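Long-range contacts in saframycin Mx1 synthetase B (Legionella pneumophila subsp. pneumophila, PDB 3KXW), which belongs to the AMP-binding enzyme family of the ANL clan, is also named fatty acid AMP ligase, and holds 5'-O-[(S)-(dodecanoyloxy)(hydroxy)phosphoryl]adenosine in its pocket: residues P267-D272 with E299-T305; W291-G297 with A322-C326; L335-G339 with S376-Q381. All blocks are in the same frame, centred on the assembly; numbering follows the deposited sequence.

Contact 1 of 3, residues P267-D272 with E299-T305. With 1ZZ (5'-O-[(S)-(dodecanoyloxy)(hydroxy)phosphoryl]adenosine), chain B.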
loop_
_atom_site.group_PDB
_atom_site.type_symbol
_atom_site.label_atom_id
_atom_site.label_comp_id
_atom_site.label_asym_id
_atom_site.label_seq_id
_atom_site.Cartn_x
_atom_site.Cartn_y
_atom_site.Cartn_z
ATOM N N PRO A 267 -3.919 -2.895 4.688
ATOM C CA PRO A 267 -5.234 -2.307 4.400
ATOM C C PRO A 267 -6.327 -3.168 5.008
ATOM O O PRO A 267 -6.128 -4.351 5.285
ATOM C CB PRO A 267 -5.331 -2.369 2.855
ATOM C CG PRO A 267 -3.919 -2.536 2.388
ATOM C CD PRO A 267 -3.253 -3.368 3.468
ATOM N N ASN A 268 -7.478 -2.561 5.214
ATOM C CA ASN A 268 -8.609 -3.224 5.859
ATOM C C ASN A 268 -8.946 -4.597 5.255
ATOM O O ASN A 268 -9.216 -5.548 5.980
ATOM C CB ASN A 268 -9.808 -2.291 5.730
ATOM C CG ASN A 268 -11.004 -2.774 6.504
ATOM O OD1 ASN A 268 -11.102 -2.537 7.705
ATOM N ND2 ASN A 268 -11.937 -3.416 5.815
ATOM N N PHE A 269 -8.934 -4.712 3.926
ATOM C CA PHE A 269 -9.364 -5.971 3.289
ATOM C C PHE A 269 -8.649 -7.231 3.825
ATOM O O PHE A 269 -9.216 -8.334 3.826
ATOM C CB PHE A 269 -9.173 -5.906 1.767
ATOM C CG PHE A 269 -7.807 -6.338 1.327
ATOM C CD1 PHE A 269 -7.540 -7.672 1.072
ATOM C CD2 PHE A 269 -6.778 -5.404 1.196
ATOM C CE1 PHE A 269 -6.275 -8.088 0.702
ATOM C CE2 PHE A 269 -5.510 -5.821 0.820
ATOM C CZ PHE A 269 -5.265 -7.163 0.574
ATOM N N ALA A 270 -7.391 -7.087 4.244
ATOM C CA ALA A 270 -6.603 -8.281 4.549
ATOM C C ALA A 270 -7.091 -8.989 5.821
ATOM O O ALA A 270 -6.922 -10.215 5.976
ATOM C CB ALA A 270 -5.102 -7.936 4.640
ATOM N N TYR A 271 -7.707 -8.233 6.725
ATOM C CA TYR A 271 -8.296 -8.830 7.915
ATOM C C TYR A 271 -9.518 -9.696 7.518
ATOM O O TYR A 271 -9.690 -10.814 8.004
ATOM C CB TYR A 271 -8.601 -7.756 8.988
ATOM C CG TYR A 271 -7.339 -7.049 9.494
ATOM C CD1 TYR A 271 -6.460 -7.689 10.352
ATOM C CD2 TYR A 271 -7.035 -5.756 9.092
ATOM C CE1 TYR A 271 -5.296 -7.069 10.809
ATOM C CE2 TYR A 271 -5.873 -5.119 9.532
ATOM C CZ TYR A 271 -5.010 -5.781 10.387
ATOM O OH TYR A 271 -3.872 -5.167 10.824
ATOM N N ASP A 272 -10.330 -9.195 6.597
ATOM C CA ASP A 272 -11.455 -9.961 6.085
ATOM C C ASP A 272 -10.970 -11.189 5.360
ATOM O O ASP A 272 -11.588 -12.243 5.423
ATOM C CB ASP A 272 -12.279 -9.133 5.112
ATOM C CG ASP A 272 -13.151 -8.114 5.813
ATOM O OD1 ASP A 272 -13.838 -8.473 6.786
ATOM O OD2 ASP A 272 -13.126 -6.954 5.386
ATOM N N GLU A 299 -7.022 2.407 3.092
ATOM C CA GLU A 299 -8.346 2.374 2.483
ATOM C C GLU A 299 -9.375 2.467 3.587
ATOM O O GLU A 299 -9.026 2.448 4.759
ATOM C CB GLU A 299 -8.543 1.087 1.679
ATOM C CG GLU A 299 -8.629 -0.169 2.547
ATOM C CD GLU A 299 -8.668 -1.435 1.707
ATOM O OE1 GLU A 299 -8.266 -1.372 0.526
ATOM O OE2 GLU A 299 -9.106 -2.474 2.214
ATOM N N PRO A 300 -10.655 2.566 3.224
ATOM C CA PRO A 300 -11.617 2.764 4.320
ATOM C C PRO A 300 -11.573 1.663 5.378
ATOM O O PRO A 300 -11.513 0.483 5.083
ATOM C CB PRO A 300 -12.957 2.810 3.597
ATOM C CG PRO A 300 -12.611 3.375 2.275
ATOM C CD PRO A 300 -11.285 2.746 1.912
ATOM N N VAL A 301 -11.579 2.091 6.625
ATOM C CA VAL A 301 -11.430 1.197 7.756
ATOM C C VAL A 301 -12.833 0.805 8.280
ATOM O O VAL A 301 -13.671 1.677 8.555
ATOM C CB VAL A 301 -10.593 1.915 8.839
ATOM C CG1 VAL A 301 -10.567 1.112 10.144
ATOM C CG2 VAL A 301 -9.173 2.225 8.299
ATOM N N ARG A 302 -13.113 -0.490 8.366
ATOM C CA ARG A 302 -14.470 -0.957 8.706
ATOM C C ARG A 302 -14.583 -1.607 10.086
ATOM O O ARG A 302 -13.839 -2.513 10.404
ATOM C CB ARG A 302 -14.993 -1.944 7.649
ATOM C CG ARG A 302 -14.966 -1.402 6.222
ATOM C CD ARG A 302 -15.356 -2.471 5.217
ATOM N NE ARG A 302 -16.774 -2.843 5.262
ATOM C CZ ARG A 302 -17.272 -3.930 5.857
ATOM N NH1 ARG A 302 -16.485 -4.759 6.524
ATOM N NH2 ARG A 302 -18.578 -4.185 5.801
ATOM N N GLU A 303 -15.527 -1.136 10.897
ATOM C CA GLU A 303 -15.822 -1.778 12.175
ATOM C C GLU A 303 -16.170 -3.254 12.008
ATOM O O GLU A 303 -15.661 -4.094 12.731
ATOM C CB GLU A 303 -16.972 -1.070 12.898
ATOM C CG GLU A 303 -17.558 -1.907 14.044
ATOM C CD GLU A 303 -16.600 -2.045 15.217
ATOM O OE1 GLU A 303 -15.703 -1.191 15.345
ATOM O OE2 GLU A 303 -16.739 -3.016 16.001
ATOM N N GLU A 304 -17.018 -3.574 11.034
ATOM C CA GLU A 304 -17.434 -4.963 10.854
ATOM C C GLU A 304 -16.228 -5.891 10.579
ATOM O O GLU A 304 -16.145 -6.985 11.128
ATOM C CB GLU A 304 -18.509 -5.092 9.764
ATOM C CG GLU A 304 -18.987 -6.532 9.539
ATOM C CD GLU A 304 -20.109 -6.641 8.490
ATOM O OE1 GLU A 304 -19.945 -6.137 7.355
ATOM O OE2 GLU A 304 -21.160 -7.242 8.801
ATOM N N THR A 305 -15.314 -5.443 9.721
ATOM C CA THR A 305 -14.072 -6.162 9.471
ATOM C C THR A 305 -13.306 -6.459 10.735
ATOM O O THR A 305 -12.866 -7.586 10.948
ATOM C CB THR A 305 -13.143 -5.366 8.538
ATOM O OG1 THR A 305 -13.798 -5.185 7.284
ATOM C CG2 THR A 305 -11.817 -6.104 8.333
HETATM P P 1ZZ B . -1.394 6.062 -1.000
HETATM C C1 1ZZ B . 4.998 0.618 10.980
HETATM N N1 1ZZ B . -6.701 6.138 2.625
HETATM O O1 1ZZ B . -2.385 4.454 1.654
HETATM C C2 1ZZ B . 3.755 0.808 10.101
HETATM N N2 1ZZ B . -5.861 5.730 4.657
HETATM O O2 1ZZ B . -0.741 5.637 0.470
HETATM C C3 1ZZ B . 3.276 2.265 10.088
HETATM N N3 1ZZ B . -9.237 6.164 3.290
HETATM O O3 1ZZ B . -0.750 7.273 -1.467
HETATM C C4 1ZZ B . 2.338 2.520 8.898
HETATM N N4 1ZZ B . -9.533 5.721 5.641
HETATM O O4 1ZZ B . -1.139 4.844 -2.028
HETATM C C5 1ZZ B . 1.487 3.790 9.069
HETATM N N5 1ZZ B . -7.798 5.426 7.177
HETATM O O5 1ZZ B . -3.044 6.273 -0.890
HETATM C C6 1ZZ B . 0.507 3.873 7.890
HETATM O O6 1ZZ B . -5.548 6.022 0.430
HETATM C C7 1ZZ B . -0.613 4.940 7.813
HETATM O O7 1ZZ B . -7.622 8.032 0.066
HETATM C C8 1ZZ B . -1.646 4.874 6.671
HETATM O O8 1ZZ B . -5.578 9.431 0.024
HETATM C C9 1ZZ B . -1.051 5.532 5.416
HETATM C C10 1ZZ B . -1.587 4.961 4.081
HETATM C C11 1ZZ B . -0.704 5.516 2.928
HETATM C C12 1ZZ B . -1.551 5.568 1.642
HETATM C C13 1ZZ B . -3.605 7.147 0.065
HETATM C C14 1ZZ B . -5.000 7.115 -0.024
HETATM C C15 1ZZ B . -5.695 8.305 0.734
HETATM C C16 1ZZ B . -6.935 7.898 0.934
HETATM C C17 1ZZ B . -6.701 6.509 1.281
HETATM C C18 1ZZ B . -5.516 5.929 3.440
HETATM C C19 1ZZ B . -7.355 5.757 4.691
HETATM C C20 1ZZ B . -7.822 6.045 3.512
HETATM C C21 1ZZ B . -10.067 5.969 4.287
HETATM C C22 1ZZ B . -8.323 5.625 5.849
HETATM O O HOH W 1 -11.818 -3.476 2.762
HETATM O O HOH W 2 -7.375 0.310 5.706
HETATM O O HOH W 3 -16.521 -7.780 7.201
#
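N268 reaches into the loop 299-302 and the first turn of helix 303-313 and can be followed atom by atom. N268 CB rests against the backbone of P300, 3.3 Å from P300 O, with E299 OE2 slightly farther off. CG lies anti to the backbone N (chi1 -173°), which carries the amide into the elbow that leads up to the helix. There OD1 accepts the N-H of R302 in an almost straight bond, 2.9 Å from R302 N to N268 OD1. The donor stands above the carbonyl plane, and N296 ND2 grips the same oxygen. The other branch, N268 ND2, donates to T305 OG1 at 3.0 Å and to a water that passes the link on to E299 OE2, while R302 CD runs alongside it.

T305 OG1 is the second junction. It accepts from N268 ND2 and from R302 NH1, which meets it in the guanidinium plane. T305 OG1 in turn gives its own proton to D272 OD2 at 2.7 Å, on the syn side of the carboxylate. CG2 of T305 packs against Y271 CB, 3.7 Å away. At the far end of the contact the extended E299 side chain brings OE2 to the backbone N of F269, 2.8 Å apart and nearly in line with the C-O bond. This oxygen sits at the edge of the F269 ring, and the carboxyl carbon touches P267 CB.

R302 occupies the N-cap position of helix 303-313 and forms salt bridges with E304 and E499. The loop that leads to it borders the ligand, with P300 CA 3.6 Å from 1ZZ C21. The loops and helix starts that follow neighbouring parallel strands 263-266 and 293-296 are thus joined mainly by polar bonds. With T305 and a water between D272 and R302, their opposite charges probably stabilise each other without direct contact.

Contact 2 of 3, residues W291-G297 with A322-C326. With 1ZZ (5'-O-[(S)-(dodecanoyloxy)(hydroxy)phosphoryl]adenosine), chain B.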
loop_
_atom_site.group_PDB
_atom_site.type_symbol
_atom_site.label_atom_id
_atom_site.label_comp_id
_atom_site.label_asym_id
_atom_site.label_seq_id
_atom_site.Cartn_x
_atom_site.Cartn_y
_atom_site.Cartn_z
ATOM N N TRP A 291 1.223 -9.436 19.563
ATOM C CA TRP A 291 0.791 -8.509 18.512
ATOM C C TRP A 291 -0.036 -7.368 19.117
ATOM O O TRP A 291 -1.252 -7.470 19.231
ATOM C CB TRP A 291 -0.011 -9.293 17.457
ATOM C CG TRP A 291 -0.303 -8.552 16.169
ATOM C CD1 TRP A 291 0.218 -7.352 15.760
ATOM C CD2 TRP A 291 -1.164 -8.994 15.115
ATOM N NE1 TRP A 291 -0.294 -7.016 14.517
ATOM C CE2 TRP A 291 -1.137 -8.010 14.104
ATOM C CE3 TRP A 291 -1.969 -10.124 14.936
ATOM C CZ2 TRP A 291 -1.877 -8.132 12.922
ATOM C CZ3 TRP A 291 -2.704 -10.240 13.772
ATOM C CH2 TRP A 291 -2.649 -9.257 12.776
ATOM N N VAL A 292 0.632 -6.297 19.536
ATOM C CA VAL A 292 -0.042 -5.223 20.270
ATOM C C VAL A 292 -0.517 -4.058 19.417
ATOM O O VAL A 292 -1.341 -3.274 19.871
ATOM C CB VAL A 292 0.825 -4.674 21.439
ATOM C CG1 VAL A 292 1.160 -5.786 22.413
ATOM C CG2 VAL A 292 2.095 -3.967 20.914
ATOM N N THR A 293 -0.016 -3.965 18.183
ATOM C CA THR A 293 -0.462 -2.938 17.245
ATOM C C THR A 293 -0.729 -3.575 15.891
ATOM O O THR A 293 0.204 -3.941 15.166
ATOM C CB THR A 293 0.575 -1.836 17.060
ATOM O OG1 THR A 293 0.868 -1.254 18.327
ATOM C CG2 THR A 293 0.040 -0.745 16.114
ATOM N N ALA A 294 -2.004 -3.727 15.578
ATOM C CA ALA A 294 -2.433 -4.304 14.298
ATOM C C ALA A 294 -2.970 -3.140 13.495
ATOM O O ALA A 294 -4.162 -2.783 13.622
ATOM C CB ALA A 294 -3.519 -5.341 14.524
ATOM N N PHE A 295 -2.105 -2.499 12.703
ATOM C CA PHE A 295 -2.548 -1.253 12.069
ATOM C C PHE A 295 -3.427 -1.521 10.853
ATOM O O PHE A 295 -3.330 -2.576 10.218
ATOM C CB PHE A 295 -1.387 -0.299 11.768
ATOM C CG PHE A 295 -0.413 -0.834 10.752
ATOM C CD1 PHE A 295 0.739 -1.498 11.155
ATOM C CD2 PHE A 295 -0.653 -0.650 9.398
ATOM C CE1 PHE A 295 1.638 -1.998 10.209
ATOM C CE2 PHE A 295 0.237 -1.143 8.452
ATOM C CZ PHE A 295 1.370 -1.810 8.844
ATOM N N ASN A 296 -4.331 -0.586 10.595
ATOM C CA ASN A 296 -5.310 -0.729 9.548
ATOM C C ASN A 296 -5.409 0.618 8.852
ATOM O O ASN A 296 -6.005 1.554 9.386
ATOM C CB ASN A 296 -6.657 -1.117 10.166
ATOM C CG ASN A 296 -7.706 -1.440 9.132
ATOM O OD1 ASN A 296 -7.529 -1.181 7.942
ATOM N ND2 ASN A 296 -8.833 -1.983 9.588
ATOM N N GLY A 297 -4.809 0.708 7.669
ATOM C CA GLY A 297 -4.794 1.945 6.903
ATOM C C GLY A 297 -4.603 1.682 5.413
ATOM O O GLY A 297 -4.203 0.581 5.031
ATOM N N ALA A 322 -5.652 -4.053 20.100
ATOM C CA ALA A 322 -4.457 -3.968 19.266
ATOM C C ALA A 322 -4.733 -3.171 17.977
ATOM O O ALA A 322 -3.825 -2.550 17.396
ATOM C CB ALA A 322 -3.956 -5.364 18.921
ATOM N N PHE A 323 -5.983 -3.185 17.519
ATOM C CA PHE A 323 -6.299 -2.590 16.219
ATOM C C PHE A 323 -6.012 -1.115 16.246
ATOM O O PHE A 323 -6.411 -0.428 17.191
ATOM C CB PHE A 323 -7.763 -2.805 15.838
ATOM C CG PHE A 323 -8.004 -4.050 15.043
ATOM C CD1 PHE A 323 -7.363 -4.248 13.825
ATOM C CD2 PHE A 323 -8.901 -5.011 15.478
ATOM C CE1 PHE A 323 -7.619 -5.383 13.074
ATOM C CE2 PHE A 323 -9.134 -6.147 14.745
ATOM C CZ PHE A 323 -8.502 -6.325 13.522
ATOM N N TYR A 324 -5.332 -0.632 15.201
ATOM C CA TYR A 324 -4.844 0.742 15.170
ATOM C C TYR A 324 -5.141 1.346 13.808
ATOM O O TYR A 324 -4.295 1.288 12.912
ATOM C CB TYR A 324 -3.333 0.772 15.422
ATOM C CG TYR A 324 -2.751 2.156 15.605
ATOM C CD1 TYR A 324 -2.719 2.756 16.849
ATOM C CD2 TYR A 324 -2.229 2.859 14.524
ATOM C CE1 TYR A 324 -2.171 4.020 17.033
ATOM C CE2 TYR A 324 -1.676 4.141 14.695
ATOM C CZ TYR A 324 -1.664 4.714 15.955
ATOM O OH TYR A 324 -1.136 5.975 16.119
ATOM N N PRO A 325 -6.350 1.917 13.651
ATOM C CA PRO A 325 -6.707 2.635 12.425
ATOM C C PRO A 325 -5.763 3.810 12.245
ATOM O O PRO A 325 -5.368 4.435 13.224
ATOM C CB PRO A 325 -8.134 3.127 12.700
ATOM C CG PRO A 325 -8.659 2.192 13.744
ATOM C CD PRO A 325 -7.472 1.841 14.599
ATOM N N CYS A 326 -5.384 4.100 11.007
ATOM C CA CYS A 326 -4.522 5.256 10.750
ATOM C C CYS A 326 -4.777 5.737 9.339
ATOM O O CYS A 326 -5.276 4.981 8.500
ATOM C CB CYS A 326 -3.027 4.899 10.939
ATOM S SG CYS A 326 -2.480 3.346 10.208
HETATM P P 1ZZ B . -1.394 6.062 -1.000
HETATM C C1 1ZZ B . 4.998 0.618 10.980
HETATM N N1 1ZZ B . -6.701 6.138 2.625
HETATM O O1 1ZZ B . -2.385 4.454 1.654
HETATM C C2 1ZZ B . 3.755 0.808 10.101
HETATM N N2 1ZZ B . -5.861 5.730 4.657
HETATM O O2 1ZZ B . -0.741 5.637 0.470
HETATM C C3 1ZZ B . 3.276 2.265 10.088
HETATM N N3 1ZZ B . -9.237 6.164 3.290
HETATM O O3 1ZZ B . -0.750 7.273 -1.467
HETATM C C4 1ZZ B . 2.338 2.520 8.898
HETATM N N4 1ZZ B . -9.533 5.721 5.641
HETATM O O4 1ZZ B . -1.139 4.844 -2.028
HETATM C C5 1ZZ B . 1.487 3.790 9.069
HETATM N N5 1ZZ B . -7.798 5.426 7.177
HETATM O O5 1ZZ B . -3.044 6.273 -0.890
HETATM C C6 1ZZ B . 0.507 3.873 7.890
HETATM O O6 1ZZ B . -5.548 6.022 0.430
HETATM C C7 1ZZ B . -0.613 4.940 7.813
HETATM O O7 1ZZ B . -7.622 8.032 0.066
HETATM C C8 1ZZ B . -1.646 4.874 6.671
HETATM O O8 1ZZ B . -5.578 9.431 0.024
HETATM C C9 1ZZ B . -1.051 5.532 5.416
HETATM C C10 1ZZ B . -1.587 4.961 4.081
HETATM C C11 1ZZ B . -0.704 5.516 2.928
HETATM C C12 1ZZ B . -1.551 5.568 1.642
HETATM C C13 1ZZ B . -3.605 7.147 0.065
HETATM C C14 1ZZ B . -5.000 7.115 -0.024
HETATM C C15 1ZZ B . -5.695 8.305 0.734
HETATM C C16 1ZZ B . -6.935 7.898 0.934
HETATM C C17 1ZZ B . -6.701 6.509 1.281
HETATM C C18 1ZZ B . -5.516 5.929 3.440
HETATM C C19 1ZZ B . -7.355 5.757 4.691
HETATM C C20 1ZZ B . -7.822 6.045 3.512
HETATM C C21 1ZZ B . -10.067 5.969 4.287
HETATM C C22 1ZZ B . -8.323 5.625 5.849
#
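A294 O takes the N-H of Y324 in the middle of this parallel pairing, one of four backbone bonds. A322 O receives the N-H of A294 (2.8 Å from A294 N to A322 O), Y324 O that of N296, and N296 O that of C326. The last is the longest, at 3.1 Å between C326 N and N296 O. Between these bonds lie CA-H...O contacts, among them F295 CA to Y324 O and V292 O to A322 CA, each 3.2 Å, which add to the pairing between the hydrogen bonds.

The two strands, 293-296 and 323-328, are successive members of a beta-alpha-beta crossover through helix 303-313, and they sit side by side in the mixed sheet of the AMP-binding domain. The axes of 293-296 and 323-326 approach to 4.3 Å at 32°, the twist expected of neighbouring parallel strands.

Apolar side chains meet on both faces of the sheet. On one, T293 CG2 lies beside Y324 CB, 3.8 Å away, the two side chains pointing the same way, and F295 CB approaches the Y324 ring obliquely. On the face bearing A294 and F323, A294 CB nears F323 CD1 and also sits over one face of the W291 indole, offset toward its rim. Helices 269-277 and 303-313 pack on this face through Y271 and M306.

Ligand contacts come from F295 and C326. The F295 CG lies between the backbone N and the carbonyl carbon (chi1 65°), a crowded position that swings the ring away from Y324 and lays one face against 1ZZ C2, 3.5 Å from F295 CE1. C326 SG presses on the same chain, at 3.4 Å from 1ZZ C7, while C326 O accepts a hydrogen bond from 1ZZ N5 at 2.9 Å.

Contact 3 of 3, residues L335-G339 with S376-Q381. With 1ZZ (5'-O-[(S)-(dodecanoyloxy)(hydroxy)phosphoryl]adenosine), chain B.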
loop_
_atom_site.group_PDB
_atom_site.type_symbol
_atom_site.label_atom_id
_atom_site.label_comp_id
_atom_site.label_asym_id
_atom_site.label_seq_id
_atom_site.Cartn_x
_atom_site.Cartn_y
_atom_site.Cartn_z
ATOM N N LEU A 335 2.499 8.711 7.201
ATOM C CA LEU A 335 1.535 8.746 8.316
ATOM C C LEU A 335 1.057 10.155 8.635
ATOM O O LEU A 335 1.882 11.024 8.906
ATOM C CB LEU A 335 2.175 8.115 9.562
ATOM C CG LEU A 335 1.370 8.124 10.856
ATOM C CD1 LEU A 335 0.078 7.261 10.728
ATOM C CD2 LEU A 335 2.259 7.656 12.016
ATOM N N VAL A 336 -0.268 10.355 8.648
ATOM C CA VAL A 336 -0.893 11.666 8.906
ATOM C C VAL A 336 -1.688 11.666 10.207
ATOM O O VAL A 336 -1.539 12.582 11.015
ATOM C CB VAL A 336 -1.804 12.107 7.727
ATOM C CG1 VAL A 336 -2.592 13.409 8.042
ATOM C CG2 VAL A 336 -0.950 12.305 6.485
ATOM N N THR A 337 -2.515 10.640 10.414
ATOM C CA THR A 337 -3.264 10.515 11.672
ATOM C C THR A 337 -3.188 9.104 12.242
ATOM O O THR A 337 -3.069 8.141 11.504
ATOM C CB THR A 337 -4.782 10.888 11.517
ATOM O OG1 THR A 337 -5.469 9.897 10.741
ATOM C CG2 THR A 337 -4.947 12.225 10.844
ATOM N N GLY A 338 -3.270 9.002 13.569
ATOM C CA GLY A 338 -3.321 7.733 14.255
ATOM C C GLY A 338 -3.584 7.956 15.730
ATOM O O GLY A 338 -3.300 9.033 16.257
ATOM N N GLY A 339 -4.128 6.954 16.401
ATOM C CA GLY A 339 -4.468 7.133 17.803
ATOM C C GLY A 339 -3.343 6.779 18.751
ATOM O O GLY A 339 -2.163 6.867 18.405
ATOM N N SER A 376 -9.856 7.505 12.326
ATOM C CA SER A 376 -8.473 7.279 11.905
ATOM C C SER A 376 -7.457 7.905 12.875
ATOM O O SER A 376 -6.258 7.924 12.588
ATOM C CB SER A 376 -8.223 7.768 10.461
ATOM O OG SER A 376 -8.887 6.935 9.521
ATOM N N GLY A 377 -7.917 8.404 14.016
ATOM C CA GLY A 377 -6.983 8.826 15.054
ATOM C C GLY A 377 -6.738 10.329 15.127
ATOM O O GLY A 377 -7.420 11.117 14.483
ATOM N N ASN A 378 -5.765 10.736 15.930
ATOM C CA ASN A 378 -5.509 12.149 16.122
ATOM C C ASN A 378 -4.584 12.645 15.034
ATOM O O ASN A 378 -3.758 11.879 14.573
ATOM C CB ASN A 378 -4.783 12.347 17.457
ATOM C CG ASN A 378 -5.596 11.885 18.630
ATOM O OD1 ASN A 378 -6.623 12.478 18.964
ATOM N ND2 ASN A 378 -5.160 10.811 19.252
ATOM N N PRO A 379 -4.672 13.942 14.672
ATOM C CA PRO A 379 -3.688 14.497 13.731
ATOM C C PRO A 379 -2.271 14.389 14.278
ATOM O O PRO A 379 -1.995 14.880 15.377
ATOM C CB PRO A 379 -4.095 15.964 13.626
ATOM C CG PRO A 379 -5.582 15.975 13.922
ATOM C CD PRO A 379 -5.752 14.900 14.982
ATOM N N ILE A 380 -1.383 13.742 13.528
ATOM C CA ILE A 380 0.027 13.683 13.874
ATOM C C ILE A 380 0.759 14.726 13.046
ATOM O O ILE A 380 1.607 15.436 13.572
ATOM C CB ILE A 380 0.584 12.280 13.622
ATOM C CG1 ILE A 380 -0.092 11.288 14.573
ATOM C CG2 ILE A 380 2.121 12.258 13.763
ATOM C CD1 ILE A 380 0.043 9.838 14.161
ATOM N N GLN A 381 0.441 14.805 11.747
ATOM C CA GLN A 381 0.748 15.986 10.964
ATOM C C GLN A 381 -0.406 16.947 11.192
ATOM O O GLN A 381 -1.486 16.516 11.554
ATOM C CB GLN A 381 0.867 15.656 9.474
ATOM C CG GLN A 381 1.942 14.601 9.190
ATOM C CD GLN A 381 2.277 14.473 7.713
ATOM O OE1 GLN A 381 2.370 15.471 6.979
ATOM N NE2 GLN A 381 2.448 13.242 7.266
HETATM P P 1ZZ B . -1.394 6.062 -1.000
HETATM C C1 1ZZ B . 4.998 0.618 10.980
HETATM N N1 1ZZ B . -6.701 6.138 2.625
HETATM O O1 1ZZ B . -2.385 4.454 1.654
HETATM C C2 1ZZ B . 3.755 0.808 10.101
HETATM N N2 1ZZ B . -5.861 5.730 4.657
HETATM O O2 1ZZ B . -0.741 5.637 0.470
HETATM C C3 1ZZ B . 3.276 2.265 10.088
HETATM N N3 1ZZ B . -9.237 6.164 3.290
HETATM O O3 1ZZ B . -0.750 7.273 -1.467
HETATM C C4 1ZZ B . 2.338 2.520 8.898
HETATM N N4 1ZZ B . -9.533 5.721 5.641
HETATM O O4 1ZZ B . -1.139 4.844 -2.028
HETATM C C5 1ZZ B . 1.487 3.790 9.069
HETATM N N5 1ZZ B . -7.798 5.426 7.177
HETATM O O5 1ZZ B . -3.044 6.273 -0.890
HETATM C C6 1ZZ B . 0.507 3.873 7.890
HETATM O O6 1ZZ B . -5.548 6.022 0.430
HETATM C C7 1ZZ B . -0.613 4.940 7.813
HETATM O O7 1ZZ B . -7.622 8.032 0.066
HETATM C C8 1ZZ B . -1.646 4.874 6.671
HETATM O O8 1ZZ B . -5.578 9.431 0.024
HETATM C C9 1ZZ B . -1.051 5.532 5.416
HETATM C C10 1ZZ B . -1.587 4.961 4.081
HETATM C C11 1ZZ B . -0.704 5.516 2.928
HETATM C C12 1ZZ B . -1.551 5.568 1.642
HETATM C C13 1ZZ B . -3.605 7.147 0.065
HETATM C C14 1ZZ B . -5.000 7.115 -0.024
HETATM C C15 1ZZ B . -5.695 8.305 0.734
HETATM C C16 1ZZ B . -6.935 7.898 0.934
HETATM C C17 1ZZ B . -6.701 6.509 1.281
HETATM C C18 1ZZ B . -5.516 5.929 3.440
HETATM C C19 1ZZ B . -7.355 5.757 4.691
HETATM C C20 1ZZ B . -7.822 6.045 3.512
HETATM C C21 1ZZ B . -10.067 5.969 4.287
HETATM C C22 1ZZ B . -8.323 5.625 5.849
#
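V336 and Q381 meet where two antiparallel segments run along the end of the mixed sheet, strand 335-338 being interrupted by a classic beta bulge in which V336 and T337 both face Y327. Packing is tight around the bulge. V336 O takes two backbone donors in its carbonyl plane, I380 N at 2.8 Å and Q381 N at 3.1 Å. The extended Q381 side chain then crosses V336 CG2 at about a right angle and gives its NE2 to L335 O in a nearly straight 2.8 Å bond, with L335 O in the amide plane. Its OE1 is held by S406. Farther along, G338 and N378 form a hydrogen-bonded pair, and the backbones draw close enough for G377 CA to lie 3.6 Å from G338 C. T337 OG1 donates to S376 O, since a chi1 of 70° turns the hydroxyl that way and leaves CG2 over P379 CA.

Toward solvent the contact thins. Partly exposed P379 and G339 touch the opposite segment lightly, and N378 is held by its backbone while its side chain adds little. I380 is partly exposed too, yet its CD1 turns back over G338 N and meets L335 CD2 at 3.8 Å. Both segments also reach the ligand pocket: L335 CD1 lies near 1ZZ C7, and S376 OG accepts a weak bond from 1ZZ N5 at 3.0 Å.

How the contacts relate
All three contacts touch 1ZZ and belong to one mixed sheet or the loops and helices that flank its strands. Contact 2 is the middle one: its centre lies about 11 Å from that of contact 1 and about 12 Å from that of contact 3. It is tied to the first by Y271 OH and F295 O, 2.7 Å apart, and to the third by Y324 OH and G339 O, also 2.7 Å. Contacts 1 and 3 do not meet, their nearest atoms being about 5 Å apart. The adenine end of the ligand bridges that gap, with all three contacts gathered round it, while contacts 2 and 3 both reach its alkyl chain.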